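Local coordinates for protein lipase, class 3 (Penicillium roqueforti FM164, PDB 6L7N) that probably hydrolyses ester bonds of lipids such as triacylglycerols, as a fungal class 3 lipase of the alpha/beta-hydrolase fold, at residues 34-39 and 44-49. Residues are numbered along the deposited sequence; the frame is centred on the assembly and turned at random.
Sequences AKISCS and PQVEEA
OE2 of E47 takes a short, nearly straight hydrogen bond from the backbone N of C38 (2.8 Å, N-H...O angle 174°). The amide reaches the oxygen on its anti side, 19° out of the carboxylate plane. OG of S37 lies 3.3 Å from the same OE2, at best a weak hydrogen bond whose proton has another acceptor nearby. E47 gets there by an extended chain beyond CG (chi2 173°); on the way its CG passes 3.5 Å from O of I36. Beside this hydrogen bond, CG2 of I36 meets CG1 of V46 at 3.6 Å, each methyl anti to the backbone N of its own residue. A21 and Q17 of helix 6-22 adjoin I36 and V46 respectively, and I36 also reaches F68 and A70 of strand 66-72. The C38-C43 disulfide ties the loop to the residue just ahead of the helix. This disulfide-closed loop, in the N-terminal region of the class 3 lipase, runs beside outermost strand 52-57 through backbone hydrogen bonds of A34 with V53 and I36 with A51. The hydrogen bond from the C38 amide to the E47 carboxylate thus gives a main-chain N-H outside regular secondary structure a probably charged acceptor.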
ATOM      1  N   ALA A  34     -21.104   3.161  -8.274  1.00 15.29           N
ATOM      2  CA  ALA A  34     -20.403   3.446  -9.518  1.00 15.03           C
ATOM      3  C   ALA A  34     -19.256   2.465  -9.733  1.00 15.50           C
ATOM      4  O   ALA A  34     -18.677   1.933  -8.782  1.00 15.50           O
ATOM      5  CB  ALA A  34     -19.865   4.875  -9.514  1.00 13.41           C
ATOM      6  N   LYS A  35     -18.922   2.234 -11.001  1.00 14.17           N
ATOM      7  CA  LYS A  35     -17.821   1.347 -11.355  1.00 17.03           C
ATOM      8  C   LYS A  35     -16.484   2.070 -11.222  1.00 15.09           C
ATOM      9  O   LYS A  35     -16.358   3.232 -11.607  1.00 11.21           O
ATOM     10  CB  LYS A  35     -17.992   0.849 -12.789  1.00 19.56           C
ATOM     11  CG  LYS A  35     -19.363   0.229 -13.053  1.00 26.18           C
ATOM     12  CD  LYS A  35     -19.793   0.388 -14.515  1.00 22.67           C
ATOM     13  CE  LYS A  35     -21.133  -0.305 -14.754  1.00 30.97           C
ATOM     14  NZ  LYS A  35     -21.345  -0.679 -16.184  1.00 38.03           N
ATOM     15  N   ILE A  36     -15.482   1.370 -10.674  1.00 11.92           N
ATOM     16  CA  ILE A  36     -14.116   1.887 -10.702  1.00 12.56           C
ATOM     17  C   ILE A  36     -13.649   2.006 -12.147  1.00 14.93           C
ATOM     18  O   ILE A  36     -13.826   1.084 -12.955  1.00 16.87           O
ATOM     19  CB  ILE A  36     -13.165   0.965  -9.920  1.00 14.22           C
ATOM     20  CG1 ILE A  36     -13.363   1.075  -8.402  1.00 10.41           C
ATOM     21  CG2 ILE A  36     -11.717   1.242 -10.297  1.00 28.64           C
ATOM     22  CD1 ILE A  36     -12.653  -0.038  -7.647  1.00 13.89           C
ATOM     23  N   SER A  37     -13.003   3.127 -12.473  1.00 12.31           N
ATOM     24  CA  SER A  37     -12.498   3.333 -13.818  1.00 14.88           C
ATOM     25  C   SER A  37     -11.228   4.158 -13.747  1.00 15.16           C
ATOM     26  O   SER A  37     -11.093   5.033 -12.891  1.00 14.97           O
ATOM     27  CB  SER A  37     -13.531   4.042 -14.713  1.00 14.79           C
ATOM     28  OG  SER A  37     -13.124   3.947 -16.062  1.00 24.48           O
ATOM     29  N   CYS A  38     -10.296   3.864 -14.648  1.00 12.66           N
ATOM     30  CA  CYS A  38      -9.032   4.586 -14.755  1.00 13.05           C
ATOM     31  C   CYS A  38      -8.969   5.192 -16.144  1.00 12.39           C
ATOM     32  O   CYS A  38      -8.704   4.482 -17.116  1.00 15.47           O
ATOM     33  CB  CYS A  38      -7.853   3.663 -14.519  1.00 12.24           C
ATOM     34  SG  CYS A  38      -7.877   3.003 -12.879  1.00 15.58           S
ATOM     35  N   SER A  39      -9.185   6.504 -16.235  1.00 12.11           N
ATOM     36  CA  SER A  39      -9.275   7.125 -17.550  1.00 17.44           C
ATOM     37  C   SER A  39      -7.964   6.998 -18.317  1.00 16.99           C
ATOM     38  O   SER A  39      -7.979   6.898 -19.543  1.00 26.13           O
ATOM     39  CB  SER A  39      -9.699   8.590 -17.419  1.00 15.92           C
ATOM     40  OG  SER A  39      -8.793   9.336 -16.641  1.00 17.12           O
ATOM     41  N   PRO A  44      -6.813  -1.844 -16.203  1.00 12.26           N
ATOM     42  CA  PRO A  44      -7.753  -2.584 -17.069  1.00 14.57           C
ATOM     43  C   PRO A  44      -8.325  -3.833 -16.418  1.00 15.53           C
ATOM     44  O   PRO A  44      -9.506  -4.142 -16.616  1.00 15.07           O
ATOM     45  CB  PRO A  44      -6.898  -2.925 -18.299  1.00 14.90           C
ATOM     46  CG  PRO A  44      -5.482  -2.905 -17.793  1.00 15.39           C
ATOM     47  CD  PRO A  44      -5.462  -1.786 -16.794  1.00 12.99           C
ATOM     48  N   GLN A  45      -7.521  -4.572 -15.646  1.00 17.19           N
ATOM     49  CA  GLN A  45      -8.041  -5.797 -15.038  1.00 15.44           C
ATOM     50  C   GLN A  45      -9.013  -5.498 -13.901  1.00 13.42           C
ATOM     51  O   GLN A  45      -9.935  -6.289 -13.639  1.00 15.02           O
ATOM     52  CB  GLN A  45      -6.883  -6.671 -14.564  1.00 14.24           C
ATOM     53  CG  GLN A  45      -6.015  -7.201 -15.704  1.00 15.25           C
ATOM     54  CD  GLN A  45      -4.954  -8.180 -15.235  1.00 28.95           C
ATOM     55  OE1 GLN A  45      -4.466  -8.092 -14.110  1.00 22.70           O
ATOM     56  NE2 GLN A  45      -4.600  -9.128 -16.096  1.00 36.05           N
ATOM     57  N   VAL A  46      -8.856  -4.348 -13.239  1.00 10.12           N
ATOM     58  CA  VAL A  46      -9.859  -3.927 -12.268  1.00  9.76           C
ATOM     59  C   VAL A  46     -11.191  -3.690 -12.961  1.00 11.24           C
ATOM     60  O   VAL A  46     -12.230  -4.216 -12.548  1.00 13.72           O
ATOM     61  CB  VAL A  46      -9.407  -2.663 -11.520  1.00  8.93           C
ATOM     62  CG1 VAL A  46     -10.576  -2.098 -10.743  1.00  9.13           C
ATOM     63  CG2 VAL A  46      -8.252  -2.993 -10.593  1.00 10.52           C
ATOM     64  N   GLU A  47     -11.183  -2.866 -14.009  1.00  9.87           N
ATOM     65  CA  GLU A  47     -12.427  -2.619 -14.729  1.00  9.36           C
ATOM     66  C   GLU A  47     -13.024  -3.914 -15.265  1.00 10.17           C
ATOM     67  O   GLU A  47     -14.254  -4.069 -15.286  1.00 14.14           O
ATOM     68  CB  GLU A  47     -12.184  -1.637 -15.868  1.00 13.82           C
ATOM     69  CG  GLU A  47     -11.779  -0.257 -15.392  1.00 10.69           C
ATOM     70  CD  GLU A  47     -11.374   0.630 -16.537  1.00 19.04           C
ATOM     71  OE1 GLU A  47     -11.718   0.281 -17.692  1.00 20.87           O
ATOM     72  OE2 GLU A  47     -10.725   1.669 -16.283  1.00 16.26           O
ATOM     73  N   GLU A  48     -12.169  -4.850 -15.684  1.00 13.61           N
ATOM     74  CA  GLU A  48     -12.626  -6.146 -16.180  1.00 16.13           C
ATOM     75  C   GLU A  48     -13.356  -6.945 -15.111  1.00 18.96           C
ATOM     76  O   GLU A  48     -14.290  -7.689 -15.428  1.00 18.56           O
ATOM     77  CB  GLU A  48     -11.437  -6.949 -16.719  1.00 18.54           C
ATOM     78  CG  GLU A  48     -11.737  -8.425 -17.008  1.00 35.63           C
ATOM     79  CD  GLU A  48     -12.854  -8.644 -18.024  1.00 37.63           C
ATOM     80  OE1 GLU A  48     -13.255  -9.797 -18.290  1.00 40.06           O
ATOM     81  OE2 GLU A  48     -13.303  -7.659 -18.593  1.00 42.92           O
ATOM     82  N   ALA A  49     -12.947  -6.815 -13.846  1.00 15.30           N
ATOM     83  CA  ALA A  49     -13.699  -7.474 -12.780  1.00 15.24           C
ATOM     84  C   ALA A  49     -15.088  -6.878 -12.567  1.00 12.74           C
ATOM     85  O   ALA A  49     -15.913  -7.498 -11.886  1.00 14.60           O
ATOM     86  CB  ALA A  49     -12.913  -7.410 -11.467  1.00 14.92           C
TER